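Local coordinates for protein putative Phosphoglycerate mutase (Plasmodium falciparum, PDB 3EOZ) that probably acts as a histidine phosphatase of the phosphoglycerate mutase family, removing phosphate from serine or threonine residues of proteins, at residues I24-H29 with Q150-H155; K58-I63 with C182-L187; K67-I72 with K89-A94; I72-M77 with L96-N101; R130-Y135 with I159-C164. All coordinates share one frame; numbering follows the deposited sequence. Where two conformers were deposited one is given.

Interaction 1: residues I24-H29 with Q150-H155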
# COMPACT_ATOMS: atom_id res chain seq x y z
N ILE B 24 17.93 0.60 -12.68
CA ILE B 24 16.86 0.77 -13.63
C ILE B 24 16.14 2.03 -13.24
O ILE B 24 15.92 2.27 -12.05
CB ILE B 24 15.89 -0.42 -13.61
CG1 ILE B 24 16.65 -1.74 -13.89
CG2 ILE B 24 14.77 -0.19 -14.64
CD1 ILE B 24 16.18 -2.92 -13.11
N ILE B 25 15.78 2.84 -14.23
CA ILE B 25 15.06 4.06 -13.98
C ILE B 25 13.82 4.14 -14.84
O ILE B 25 13.90 4.15 -16.05
CB ILE B 25 15.94 5.29 -14.22
CG1 ILE B 25 17.13 5.26 -13.26
CG2 ILE B 25 15.14 6.56 -14.01
CD1 ILE B 25 18.05 6.46 -13.39
N LEU B 26 12.68 4.20 -14.18
CA LEU B 26 11.40 4.28 -14.87
C LEU B 26 10.86 5.69 -14.70
O LEU B 26 10.93 6.24 -13.63
CB LEU B 26 10.42 3.25 -14.28
CG LEU B 26 10.88 1.79 -14.23
CD1 LEU B 26 9.71 0.83 -13.81
CD2 LEU B 26 11.51 1.37 -15.58
N VAL B 27 10.35 6.27 -15.78
CA VAL B 27 9.86 7.63 -15.78
C VAL B 27 8.47 7.63 -16.37
O VAL B 27 8.31 7.19 -17.49
CB VAL B 27 10.79 8.57 -16.59
CG1 VAL B 27 10.34 10.03 -16.47
CG2 VAL B 27 12.25 8.39 -16.13
N ARG B 28 7.48 8.10 -15.61
CA ARG B 28 6.08 8.18 -16.04
C ARG B 28 5.85 9.39 -16.97
O ARG B 28 6.60 10.36 -16.91
CB ARG B 28 5.16 8.26 -14.79
CG ARG B 28 3.71 8.69 -15.04
CD ARG B 28 2.70 8.13 -14.02
NE ARG B 28 2.89 8.65 -12.67
CZ ARG B 28 2.31 9.75 -12.19
NH1 ARG B 28 1.50 10.47 -12.97
NH2 ARG B 28 2.54 10.13 -10.95
N HIS B 29 4.83 9.32 -17.82
CA HIS B 29 4.36 10.48 -18.59
C HIS B 29 3.99 11.65 -17.67
O HIS B 29 3.35 11.47 -16.62
CB HIS B 29 3.13 10.12 -19.42
CG HIS B 29 3.36 9.02 -20.40
ND1 HIS B 29 4.62 8.58 -20.75
CD2 HIS B 29 2.49 8.27 -21.13
CE1 HIS B 29 4.52 7.59 -21.63
NE2 HIS B 29 3.23 7.39 -21.88
N GLN B 150 20.30 4.43 -18.65
CA GLN B 150 19.23 4.67 -19.62
C GLN B 150 17.94 4.98 -18.86
O GLN B 150 17.74 4.50 -17.74
CB GLN B 150 18.99 3.46 -20.54
CG GLN B 150 20.18 3.00 -21.38
CD GLN B 150 21.14 2.14 -20.63
OE1 GLN B 150 20.73 1.19 -19.98
NE2 GLN B 150 22.44 2.48 -20.68
N LEU B 151 17.08 5.78 -19.48
CA LEU B 151 15.80 6.17 -18.91
C LEU B 151 14.71 5.48 -19.69
O LEU B 151 14.65 5.58 -20.91
CB LEU B 151 15.61 7.67 -19.00
CG LEU B 151 16.64 8.53 -18.26
CD1 LEU B 151 16.40 10.01 -18.52
CD2 LEU B 151 16.58 8.25 -16.79
N VAL B 152 13.85 4.75 -18.99
CA VAL B 152 12.76 4.05 -19.64
C VAL B 152 11.51 4.86 -19.35
O VAL B 152 11.11 4.96 -18.21
CB VAL B 152 12.65 2.62 -19.12
CG1 VAL B 152 11.62 1.84 -19.91
CG2 VAL B 152 14.00 1.95 -19.20
N ILE B 153 10.92 5.46 -20.37
CA ILE B 153 9.70 6.24 -20.19
C ILE B 153 8.51 5.32 -20.38
O ILE B 153 8.48 4.54 -21.33
CB ILE B 153 9.62 7.44 -21.12
CG1 ILE B 153 10.83 8.35 -20.88
CG2 ILE B 153 8.32 8.22 -20.87
CD1 ILE B 153 10.74 9.63 -21.61
N CYS B 154 7.56 5.40 -19.46
CA CYS B 154 6.54 4.36 -19.31
C CYS B 154 5.14 4.91 -19.10
O CYS B 154 4.92 5.84 -18.33
CB CYS B 154 6.86 3.48 -18.11
SG CYS B 154 8.25 2.38 -18.32
N HIS B 155 4.18 4.29 -19.78
CA HIS B 155 2.79 4.41 -19.42
C HIS B 155 2.61 3.81 -18.02
O HIS B 155 3.35 2.89 -17.62
CB HIS B 155 1.92 3.67 -20.42
CG HIS B 155 0.46 3.94 -20.28
ND1 HIS B 155 -0.30 3.43 -19.24
CD2 HIS B 155 -0.40 4.65 -21.05
CE1 HIS B 155 -1.55 3.82 -19.37
NE2 HIS B 155 -1.64 4.57 -20.46
O HOH W 1 17.41 2.06 -16.73

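Interaction 2: residues K58-I63 with C182-L187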
# COMPACT_ATOMS: atom_id res chain seq x y z
N LYS B 58 14.18 18.19 -15.30
CA LYS B 58 15.05 18.98 -14.42
C LYS B 58 15.58 18.11 -13.29
O LYS B 58 16.79 18.05 -13.06
CB LYS B 58 14.31 20.21 -13.88
N LYS B 59 14.66 17.42 -12.61
CA LYS B 59 15.01 16.54 -11.48
C LYS B 59 15.97 15.42 -11.86
O LYS B 59 16.92 15.14 -11.13
CB LYS B 59 13.74 15.90 -10.87
CG LYS B 59 13.96 15.32 -9.48
CD LYS B 59 13.81 16.41 -8.43
CE LYS B 59 14.52 16.08 -7.16
NZ LYS B 59 14.45 17.28 -6.28
N LEU B 60 15.70 14.78 -12.99
CA LEU B 60 16.60 13.75 -13.52
C LEU B 60 18.01 14.31 -13.73
O LEU B 60 18.99 13.71 -13.26
CB LEU B 60 16.06 13.18 -14.83
CG LEU B 60 14.81 12.32 -14.64
CD1 LEU B 60 13.96 12.26 -15.90
CD2 LEU B 60 15.20 10.92 -14.19
N LYS B 61 18.12 15.47 -14.39
CA LYS B 61 19.44 16.10 -14.59
C LYS B 61 20.11 16.35 -13.24
O LYS B 61 21.32 16.14 -13.10
CB LYS B 61 19.34 17.41 -15.39
N ASP B 62 19.33 16.76 -12.25
CA ASP B 62 19.89 16.99 -10.91
C ASP B 62 20.40 15.71 -10.27
O ASP B 62 21.50 15.68 -9.74
CB ASP B 62 18.89 17.70 -10.00
CG ASP B 62 18.71 19.17 -10.36
OD1 ASP B 62 19.56 19.71 -11.11
OD2 ASP B 62 17.73 19.78 -9.89
N ILE B 63 19.60 14.64 -10.33
CA ILE B 63 19.97 13.39 -9.64
C ILE B 63 20.97 12.52 -10.41
O ILE B 63 21.61 11.64 -9.83
CB ILE B 63 18.71 12.58 -9.23
CG1 ILE B 63 17.98 12.03 -10.46
CG2 ILE B 63 17.76 13.44 -8.40
CD1 ILE B 63 16.65 11.43 -10.12
N CYS B 182 4.35 8.76 -7.99
CA CYS B 182 5.76 9.02 -8.30
C CYS B 182 5.99 9.09 -9.80
O CYS B 182 5.41 8.29 -10.58
CB CYS B 182 6.64 7.91 -7.73
SG CYS B 182 6.58 7.78 -5.95
N GLY B 183 6.83 10.03 -10.21
CA GLY B 183 7.20 10.19 -11.61
C GLY B 183 8.55 9.59 -11.95
O GLY B 183 8.82 9.30 -13.11
N ILE B 184 9.42 9.42 -10.95
CA ILE B 184 10.70 8.74 -11.14
C ILE B 184 10.79 7.59 -10.13
O ILE B 184 10.56 7.77 -8.94
CB ILE B 184 11.94 9.70 -10.95
CG1 ILE B 184 11.83 10.96 -11.84
CG2 ILE B 184 13.25 8.98 -11.23
CD1 ILE B 184 12.81 12.09 -11.43
N THR B 185 11.13 6.42 -10.62
CA THR B 185 11.35 5.28 -9.79
C THR B 185 12.66 4.68 -10.19
O THR B 185 12.82 4.30 -11.30
CB THR B 185 10.28 4.26 -10.00
OG1 THR B 185 9.03 4.87 -9.77
CG2 THR B 185 10.41 3.18 -9.04
N TRP B 186 13.59 4.60 -9.27
CA TRP B 186 14.93 4.20 -9.58
C TRP B 186 15.33 3.01 -8.74
O TRP B 186 15.46 3.11 -7.57
CB TRP B 186 15.82 5.40 -9.31
CG TRP B 186 17.24 5.22 -9.47
CD1 TRP B 186 17.89 4.08 -9.63
CD2 TRP B 186 18.23 6.24 -9.44
NE1 TRP B 186 19.22 4.30 -9.72
CE2 TRP B 186 19.45 5.63 -9.61
CE3 TRP B 186 18.18 7.62 -9.31
CZ2 TRP B 186 20.63 6.33 -9.65
CZ3 TRP B 186 19.34 8.31 -9.34
CH2 TRP B 186 20.55 7.67 -9.51
N LEU B 187 15.54 1.86 -9.35
CA LEU B 187 15.91 0.70 -8.59
C LEU B 187 17.37 0.35 -8.66
O LEU B 187 17.99 0.59 -9.63
CB LEU B 187 15.14 -0.50 -9.08
CG LEU B 187 13.66 -0.36 -8.98
CD1 LEU B 187 13.22 0.57 -10.04
CD2 LEU B 187 13.02 -1.69 -9.15

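Interaction 3: residues K67-I72 with K89-A94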
# COMPACT_ATOMS: atom_id res chain seq x y z
N LYS B 67 26.98 11.73 -14.46
CA LYS B 67 26.80 10.34 -14.90
C LYS B 67 26.12 10.38 -16.25
O LYS B 67 25.25 11.22 -16.48
CB LYS B 67 26.03 9.51 -13.86
CG LYS B 67 26.93 8.52 -13.07
CD LYS B 67 26.37 8.14 -11.69
CE LYS B 67 26.95 6.78 -11.20
NZ LYS B 67 26.23 6.22 -10.02
N LYS B 68 26.54 9.50 -17.15
CA LYS B 68 26.13 9.60 -18.55
C LYS B 68 24.81 8.89 -18.81
O LYS B 68 24.67 7.71 -18.48
CB LYS B 68 27.23 9.00 -19.45
N VAL B 69 23.85 9.61 -19.40
CA VAL B 69 22.59 9.03 -19.88
C VAL B 69 22.68 8.80 -21.39
O VAL B 69 22.53 9.73 -22.17
CB VAL B 69 21.38 9.96 -19.57
CG1 VAL B 69 20.12 9.43 -20.20
CG2 VAL B 69 21.20 10.12 -18.08
N SER B 70 22.90 7.55 -21.79
CA SER B 70 23.12 7.23 -23.20
C SER B 70 21.84 7.06 -24.02
O SER B 70 21.84 7.40 -25.20
CB SER B 70 23.97 5.96 -23.32
OG SER B 70 23.39 4.87 -22.65
N VAL B 71 20.78 6.52 -23.41
CA VAL B 71 19.51 6.28 -24.13
C VAL B 71 18.29 6.67 -23.31
O VAL B 71 18.27 6.53 -22.11
CB VAL B 71 19.34 4.80 -24.51
CG1 VAL B 71 18.15 4.62 -25.47
CG2 VAL B 71 20.63 4.23 -25.10
N ILE B 72 17.27 7.18 -23.99
CA ILE B 72 15.98 7.41 -23.42
C ILE B 72 15.01 6.57 -24.25
O ILE B 72 14.85 6.82 -25.45
CB ILE B 72 15.61 8.90 -23.48
CG1 ILE B 72 16.60 9.73 -22.64
CG2 ILE B 72 14.21 9.13 -22.97
CD1 ILE B 72 16.42 11.23 -22.78
N LYS B 89 15.98 17.54 -23.85
CA LYS B 89 16.59 18.84 -23.55
C LYS B 89 17.62 18.77 -22.43
O LYS B 89 18.64 19.45 -22.51
CB LYS B 89 15.52 19.87 -23.18
N TYR B 90 17.38 17.96 -21.40
CA TYR B 90 18.27 17.93 -20.23
C TYR B 90 19.46 16.98 -20.42
O TYR B 90 20.43 17.00 -19.65
CB TYR B 90 17.46 17.62 -18.96
CG TYR B 90 16.37 18.66 -18.73
CD1 TYR B 90 16.60 19.77 -17.92
CD2 TYR B 90 15.15 18.57 -19.37
CE1 TYR B 90 15.62 20.75 -17.74
CE2 TYR B 90 14.17 19.53 -19.20
CZ TYR B 90 14.41 20.62 -18.38
OH TYR B 90 13.43 21.57 -18.21
N PHE B 91 19.38 16.13 -21.45
CA PHE B 91 20.46 15.21 -21.82
C PHE B 91 20.59 15.26 -23.36
O PHE B 91 20.14 14.34 -24.07
CB PHE B 91 20.17 13.78 -21.32
CG PHE B 91 19.80 13.69 -19.85
CD1 PHE B 91 20.76 13.42 -18.89
CD2 PHE B 91 18.49 13.89 -19.45
CE1 PHE B 91 20.42 13.34 -17.54
CE2 PHE B 91 18.14 13.81 -18.11
CZ PHE B 91 19.11 13.54 -17.16
N PRO B 92 21.22 16.33 -23.88
CA PRO B 92 21.28 16.52 -25.34
C PRO B 92 22.09 15.43 -26.04
O PRO B 92 21.81 15.10 -27.19
CB PRO B 92 21.95 17.89 -25.49
CG PRO B 92 22.05 18.48 -24.09
CD PRO B 92 22.06 17.32 -23.17
N ASP B 93 23.07 14.86 -25.33
CA ASP B 93 23.91 13.79 -25.86
C ASP B 93 23.23 12.41 -25.91
O ASP B 93 23.84 11.43 -26.35
CB ASP B 93 25.20 13.69 -25.03
N ALA B 94 21.97 12.31 -25.47
CA ALA B 94 21.33 11.01 -25.34
C ALA B 94 20.49 10.67 -26.55
O ALA B 94 19.84 11.54 -27.13
CB ALA B 94 20.49 10.98 -24.07

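Interaction 4: residues I72-M77 with L96-N101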
# COMPACT_ATOMS: atom_id res chain seq x y z
N ILE B 72 17.27 7.18 -23.99
CA ILE B 72 15.98 7.41 -23.42
C ILE B 72 15.01 6.57 -24.25
O ILE B 72 14.85 6.82 -25.45
CB ILE B 72 15.61 8.90 -23.48
CG1 ILE B 72 16.60 9.73 -22.64
CG2 ILE B 72 14.21 9.13 -22.97
CD1 ILE B 72 16.42 11.23 -22.78
N TYR B 73 14.38 5.58 -23.63
CA TYR B 73 13.45 4.69 -24.36
C TYR B 73 12.01 5.16 -24.23
O TYR B 73 11.65 5.79 -23.24
CB TYR B 73 13.54 3.28 -23.82
CG TYR B 73 14.86 2.63 -24.03
CD1 TYR B 73 15.81 2.58 -23.01
CD2 TYR B 73 15.19 2.06 -25.24
CE1 TYR B 73 17.04 1.96 -23.19
CE2 TYR B 73 16.41 1.44 -25.43
CZ TYR B 73 17.34 1.40 -24.40
OH TYR B 73 18.54 0.78 -24.61
N HIS B 74 11.19 4.85 -25.23
CA HIS B 74 9.78 5.23 -25.17
C HIS B 74 8.93 4.41 -26.10
O HIS B 74 9.44 3.67 -26.94
CB HIS B 74 9.62 6.72 -25.49
CG HIS B 74 10.06 7.08 -26.88
ND1 HIS B 74 9.24 6.94 -27.98
CD2 HIS B 74 11.24 7.56 -27.34
CE1 HIS B 74 9.89 7.30 -29.06
NE2 HIS B 74 11.11 7.69 -28.70
N SER B 75 7.62 4.52 -25.94
CA SER B 75 6.67 3.78 -26.78
C SER B 75 6.38 4.54 -28.09
O SER B 75 6.91 5.62 -28.32
CB SER B 75 5.37 3.57 -26.01
OG SER B 75 4.63 4.78 -25.99
N ASP B 76 5.50 3.98 -28.92
CA ASP B 76 5.00 4.66 -30.11
C ASP B 76 4.08 5.82 -29.80
O ASP B 76 3.86 6.66 -30.68
CB ASP B 76 4.20 3.69 -30.98
CG ASP B 76 5.06 2.64 -31.64
OD1 ASP B 76 6.29 2.81 -31.65
OD2 ASP B 76 4.49 1.65 -32.15
N MSE B 77 3.52 5.88 -28.59
CA MSE B 77 2.49 6.87 -28.27
C MSE B 77 3.03 8.27 -28.32
O MSE B 77 4.14 8.54 -27.84
CB MSE B 77 1.91 6.66 -26.88
CG MSE B 77 0.81 5.62 -26.79
SE MSE B 77 1.35 3.88 -27.41
CE MSE B 77 0.10 3.71 -28.91
N LEU B 96 17.25 9.05 -28.32
CA LEU B 96 15.88 8.60 -28.14
C LEU B 96 15.68 7.32 -28.95
O LEU B 96 15.90 7.32 -30.14
CB LEU B 96 14.89 9.67 -28.59
CG LEU B 96 14.63 10.82 -27.59
CD1 LEU B 96 15.90 11.21 -26.87
CD2 LEU B 96 14.03 12.04 -28.27
N ILE B 97 15.30 6.23 -28.29
CA ILE B 97 14.99 4.98 -28.99
C ILE B 97 13.54 4.57 -28.75
O ILE B 97 13.08 4.51 -27.62
CB ILE B 97 15.93 3.82 -28.60
CG1 ILE B 97 17.26 3.97 -29.33
CG2 ILE B 97 15.32 2.47 -29.02
CD1 ILE B 97 18.02 5.20 -28.96
N ASN B 98 12.85 4.27 -29.85
CA ASN B 98 11.46 3.83 -29.86
C ASN B 98 11.38 2.33 -29.66
O ASN B 98 12.04 1.59 -30.39
CB ASN B 98 10.81 4.20 -31.20
CG ASN B 98 9.31 3.89 -31.25
OD1 ASN B 98 8.87 2.80 -30.90
ND2 ASN B 98 8.52 4.86 -31.71
N ASP B 99 10.59 1.88 -28.69
CA ASP B 99 10.38 0.46 -28.43
C ASP B 99 8.89 0.21 -28.40
O ASP B 99 8.22 0.51 -27.42
CB ASP B 99 11.02 0.05 -27.09
CG ASP B 99 10.91 -1.45 -26.82
OD1 ASP B 99 10.23 -2.15 -27.60
OD2 ASP B 99 11.51 -1.94 -25.82
N PRO B 100 8.34 -0.34 -29.51
CA PRO B 100 6.92 -0.67 -29.53
C PRO B 100 6.48 -1.66 -28.43
O PRO B 100 5.29 -1.72 -28.12
CB PRO B 100 6.71 -1.29 -30.93
CG PRO B 100 8.02 -1.52 -31.48
CD PRO B 100 8.99 -0.60 -30.80
N ASN B 101 7.41 -2.42 -27.87
CA ASN B 101 7.13 -3.28 -26.71
C ASN B 101 6.71 -2.52 -25.43
O ASN B 101 6.06 -3.10 -24.57
CB ASN B 101 8.33 -4.20 -26.41
CG ASN B 101 8.46 -5.33 -27.42
OD1 ASN B 101 7.48 -5.73 -28.06
ND2 ASN B 101 9.66 -5.89 -27.52

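Interaction 5: residues R130-Y135 with I159-C164. With PO4 (phosphate ion), chain D.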
# COMPACT_ATOMS: atom_id res chain seq x y z
N ARG B 130 4.83 -9.21 -25.56
CA ARG B 130 5.45 -7.91 -25.77
C ARG B 130 5.91 -7.27 -24.48
O ARG B 130 7.06 -6.85 -24.38
CB ARG B 130 4.49 -6.96 -26.47
CG ARG B 130 4.35 -7.19 -27.96
CD ARG B 130 3.39 -6.19 -28.56
NE ARG B 130 2.34 -6.85 -29.33
CZ ARG B 130 2.46 -7.31 -30.59
NH1 ARG B 130 1.43 -7.92 -31.18
NH2 ARG B 130 3.60 -7.17 -31.27
N ILE B 131 5.01 -7.17 -23.51
CA ILE B 131 5.34 -6.58 -22.21
C ILE B 131 6.39 -7.43 -21.46
O ILE B 131 7.32 -6.88 -20.81
CB ILE B 131 4.06 -6.32 -21.37
CG1 ILE B 131 4.37 -5.36 -20.21
CG2 ILE B 131 3.46 -7.60 -20.84
CD1 ILE B 131 4.80 -3.97 -20.66
N ASN B 132 6.28 -8.76 -21.59
CA ASN B 132 7.29 -9.66 -21.05
C ASN B 132 8.67 -9.44 -21.66
O ASN B 132 9.68 -9.48 -20.96
CB ASN B 132 6.92 -11.12 -21.24
CG ASN B 132 7.90 -12.05 -20.54
OD1 ASN B 132 7.81 -12.25 -19.33
ND2 ASN B 132 8.85 -12.60 -21.29
N LYS B 133 8.69 -9.23 -22.98
CA LYS B 133 9.89 -8.93 -23.71
C LYS B 133 10.52 -7.61 -23.24
O LYS B 133 11.72 -7.54 -23.06
CB LYS B 133 9.59 -8.90 -25.22
CG LYS B 133 10.82 -8.63 -26.12
CD LYS B 133 11.98 -9.56 -25.80
CE LYS B 133 13.14 -9.43 -26.81
NZ LYS B 133 13.93 -8.20 -26.62
N ALA B 134 9.70 -6.58 -23.03
CA ALA B 134 10.20 -5.32 -22.51
C ALA B 134 10.74 -5.47 -21.09
O ALA B 134 11.78 -4.90 -20.74
CB ALA B 134 9.10 -4.25 -22.53
N TYR B 135 10.01 -6.24 -20.27
CA TYR B 135 10.42 -6.45 -18.89
C TYR B 135 11.82 -7.04 -18.84
O TYR B 135 12.66 -6.58 -18.09
CB TYR B 135 9.43 -7.38 -18.16
CG TYR B 135 9.84 -7.65 -16.73
CD1 TYR B 135 9.76 -6.65 -15.77
CD2 TYR B 135 10.34 -8.90 -16.36
CE1 TYR B 135 10.16 -6.89 -14.46
CE2 TYR B 135 10.75 -9.15 -15.05
CZ TYR B 135 10.65 -8.15 -14.11
OH TYR B 135 11.05 -8.37 -12.81
N ILE B 159 4.58 0.76 -16.08
CA ILE B 159 5.22 0.90 -14.77
C ILE B 159 4.62 -0.05 -13.71
O ILE B 159 5.34 -0.61 -12.86
CB ILE B 159 5.13 2.34 -14.20
CG1 ILE B 159 5.92 3.30 -15.08
CG2 ILE B 159 5.71 2.38 -12.80
CD1 ILE B 159 6.33 4.64 -14.43
N ARG B 160 3.31 -0.21 -13.76
CA ARG B 160 2.59 -1.07 -12.84
C ARG B 160 2.99 -2.51 -13.01
O ARG B 160 3.32 -3.18 -12.04
CB ARG B 160 1.08 -0.93 -13.03
CG ARG B 160 0.29 -1.63 -11.96
CD ARG B 160 -1.15 -1.19 -11.92
NE ARG B 160 -1.85 -1.56 -13.14
CZ ARG B 160 -2.58 -0.74 -13.89
NH1 ARG B 160 -2.73 0.55 -13.55
NH2 ARG B 160 -3.17 -1.21 -14.98
N TYR B 161 2.95 -2.99 -14.25
CA TYR B 161 3.36 -4.36 -14.57
C TYR B 161 4.81 -4.57 -14.12
O TYR B 161 5.09 -5.48 -13.36
CB TYR B 161 3.20 -4.65 -16.07
CG TYR B 161 3.71 -6.02 -16.51
CD1 TYR B 161 5.05 -6.24 -16.76
CD2 TYR B 161 2.82 -7.10 -16.70
CE1 TYR B 161 5.52 -7.48 -17.16
CE2 TYR B 161 3.28 -8.35 -17.10
CZ TYR B 161 4.63 -8.53 -17.33
OH TYR B 161 5.10 -9.77 -17.73
N PHE B 162 5.73 -3.72 -14.56
CA PHE B 162 7.13 -3.83 -14.17
C PHE B 162 7.33 -3.95 -12.67
O PHE B 162 8.04 -4.83 -12.20
CB PHE B 162 7.96 -2.63 -14.68
CG PHE B 162 8.19 -2.60 -16.18
CD1 PHE B 162 7.91 -3.71 -17.00
CD2 PHE B 162 8.70 -1.46 -16.78
CE1 PHE B 162 8.13 -3.67 -18.36
CE2 PHE B 162 8.93 -1.42 -18.16
CZ PHE B 162 8.65 -2.52 -18.95
N LEU B 163 6.70 -3.06 -11.92
CA LEU B 163 6.99 -2.97 -10.49
C LEU B 163 6.26 -4.04 -9.71
O LEU B 163 6.82 -4.61 -8.76
CB LEU B 163 6.66 -1.58 -9.95
CG LEU B 163 7.60 -0.47 -10.44
CD1 LEU B 163 7.17 0.88 -9.87
CD2 LEU B 163 9.02 -0.75 -10.04
N CYS B 164 5.02 -4.35 -10.09
CA CYS B 164 4.33 -5.48 -9.45
C CYS B 164 5.18 -6.74 -9.59
O CYS B 164 5.36 -7.51 -8.63
CB CYS B 164 2.93 -5.72 -10.05
SG CYS B 164 1.69 -4.53 -9.50
P PO4 D . 10.72 -12.18 -12.19
O1 PO4 D . 10.67 -13.10 -10.98
O2 PO4 D . 11.57 -10.97 -11.87
O3 PO4 D . 11.35 -12.94 -13.33
O4 PO4 D . 9.31 -11.84 -12.59

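Interaction 1: residues I24-H29 with Q150-H155
The imidazole of H29 lies against the end of the neighbouring strand: C154 O and H155 CA sit over one face, the latter 4.2 Å from the centroid of the H29 ring in a CH-pi contact, while I153 CG2 meets the edge 3.7 Å from H29 ND1. Leading up to the ring, strands 22-28 and 148-154 run parallel mid-sheet. V152 N bonds to I25 O at 3.0 Å, V152 O accepts from V27 N, and V27 O takes C154 N at 2.8 Å. A water linking I25 N to Q150 O extends this ladder. I25 and L151 lie side by side, CG2 against CD2 at 3.6 Å, as do L26 and V152 on the other face. R28 and H29 begin the RHG motif of histidine phosphatases, and H155, whose ND1 caps N157 N, comes close to a phosphate ion, probably from the crystallisation liquor. H29 ND1 is buried with no modelled partner, though the following chain is unmodelled; backbone and methyl packing mainly place the ring.

Interaction 2: residues K58-I63 with C182-L187
I63 turns its CG1 between its own backbone N and carbonyl carbon (chi1 68°), which aims CD1 out from the helix at the tip of I184. I184 in turn has CG1 anti to its carbonyl carbon (chi1 -53°) and an extended chain, and the two CD1 methyls meet tip to tip at 4.1 Å. The same I184 CD1 lies between neighbouring helix residues, 3.8 Å from L60 CG and 3.9 Å from K59 CG. L60 slides past it in the opposite direction, with CD2 reaching I184 CG2 at 4.0 Å, while K59 crosses it at about a right angle and touches with CB and CG before its chain bends off. This is helix 49-64 lying over one face of the mixed sheet, its segment axis 11.0 Å from that of strand 184-187. Next to this contact G183 and I184 both face F200 in a classic beta bulge. F200 also touches I63 and I184, while I25 of strand 22-28 adds to the same apolar layer. Farther along the strand W186 offers its six-membered ring: CZ3 comes 4.1 Å from I63 CG1, and I63 O stands at the ring edge, near its plane.

Interaction 3: residues K67-I72 with K89-A94
V69 starts its contact at CB, 3.6 Å from F91 CD1. From there the side chain forks. CG2, anti to the carbonyl carbon, presses on the same side of the phenyl ring and lies 3.4 Å from F91 CE1, a snug fit. CG1 goes the other way, anti to the backbone N (chi1 174°); it still lies over one face of the F91 ring and also reaches A94 CB at 4.2 Å. That methyl also lies close to the strand backbone, A94 CB 3.1 Å from V69 O, and I72 CD1 approaches it from farther along at 4.3 Å. F91 and A94 can both face the strand because a type I turn joins them, closed by A94 N bonding to F91 O at 3.1 Å. The turn belongs to the loop by which the chain comes back from helix 78-88 to enter strand 95-98 beside strand 68-74, and L60 and L64 of helix 49-64 pack on the F91 ring. Between these segments the contact is apolar. S70 points its CB away, and its hydroxyl bonds to E148 and Q150. Polar pairing with the incoming chain begins at N95, so close fit of methyls and ring, rather than directional bonds, seats this turn.

Interaction 4: residues I72-M77 with L96-N101
I97 O is approached by several groups of the neighbouring strand: H74 N donates to it at 3.1 Å, Y73 CA makes a CA-H...O contact at 3.3 Å, and the H74 ring passes above it with CD2 at 3.6 Å. The ring gets there because H74 CG stands in the crowded position between its backbone N and carbonyl carbon (chi1 63°). N98 CA lies over the same face, 4.1 Å from the centroid of the H74 ring in a CH-pi contact, and L96 CB is near the ring edge. H74 ND1 donates 2.7 Å to S75 O, which lies close to the ring plane, and this bond fixes the ring's rotation. Parallel pairing of strands 68-74 and 95-98 is completed by I97 N to I72 O and by D99 N to H74 O, the latter 2.8 Å and nearly straight at 171°. Y73 and I97 lie side by side, CD2 to CG2 3.8 Å, on one face; I72 and L96 do likewise on the other. These strands flank helix 78-88 in a beta-alpha-beta crossover. Beyond their ends, S75 OG accepts from M77 N in an ST turn, and D99 OD1 from N101 N in an Asx turn, while D99 OD2 holds Y138. Since ND1 donates to S75 O, it carries a proton, tying the imidazole to the turn after its own strand while its face rests on the next.

Interaction 5: residues R130-Y135 with I159-C164
Y135 packs against F162 near the root of its ring and meets a second phosphate ion at its end: Y135 CD1 is 3.7 Å from F162 CD1, and Y135 OH donates 2.8 Å to phosphate O2, which lies near the plane of the phenol ring. The setting is a helix-helix packing in the alpha/beta fold of histidine phosphatases, where segments 130-135 and 159-164 of helices 114-139 and 156-166 cross at -60°, their axes 10.6 Å apart. The phosphate, probably from the crystallisation liquor, is also bonded by R165 NE. With its CG anti to the backbone N (chi1 179°), Y135 slides past F162 in the opposite direction. The F162 ring reaches over to the first helix instead, CE1 standing 3.6 Å from Y135 CA and CZ 4.0 Å from A134 CB, while its other neighbours L26 and C154 belong to the sheet beneath. Y161 is the other aromatic of helix 156-166 in the contact. Its hydroxyl bonds to R165, of the same helix, which also reaches across to hold N132 OD1 of the other. S178 of the second subunit packs on Y161 as well. Over the face of the Y161 ring runs I131: CG2 reaches the CZ and CE2 end, and CG1 makes a CH-pi contact 3.8 Å from the centroid of the Y161 ring, 18° off its normal.

In the fold
Interactions 1 and 4 are strand pairings of the same sheet, joined through strand 68-74, which bonds to strand 148-154; interaction 1 is buried at the centre, whereas interaction 4 sits near the edge and ends in polar turns. Interactions 2 and 3 are side-chain packing, only partly buried, and meet where the F91 ring touches L60 and K61 of helix 49-64. Interactions 3 and 4 share I72. Interaction 5, another buried contact, is aromatic and belongs to helices; F162 and I159 rest on L26, R28 and C154 of interaction 1, while N101 of interaction 4 packs on helix 114-139. Directional backbone bonds thus cross the two strand pairings, and rings and methyls fill the other three.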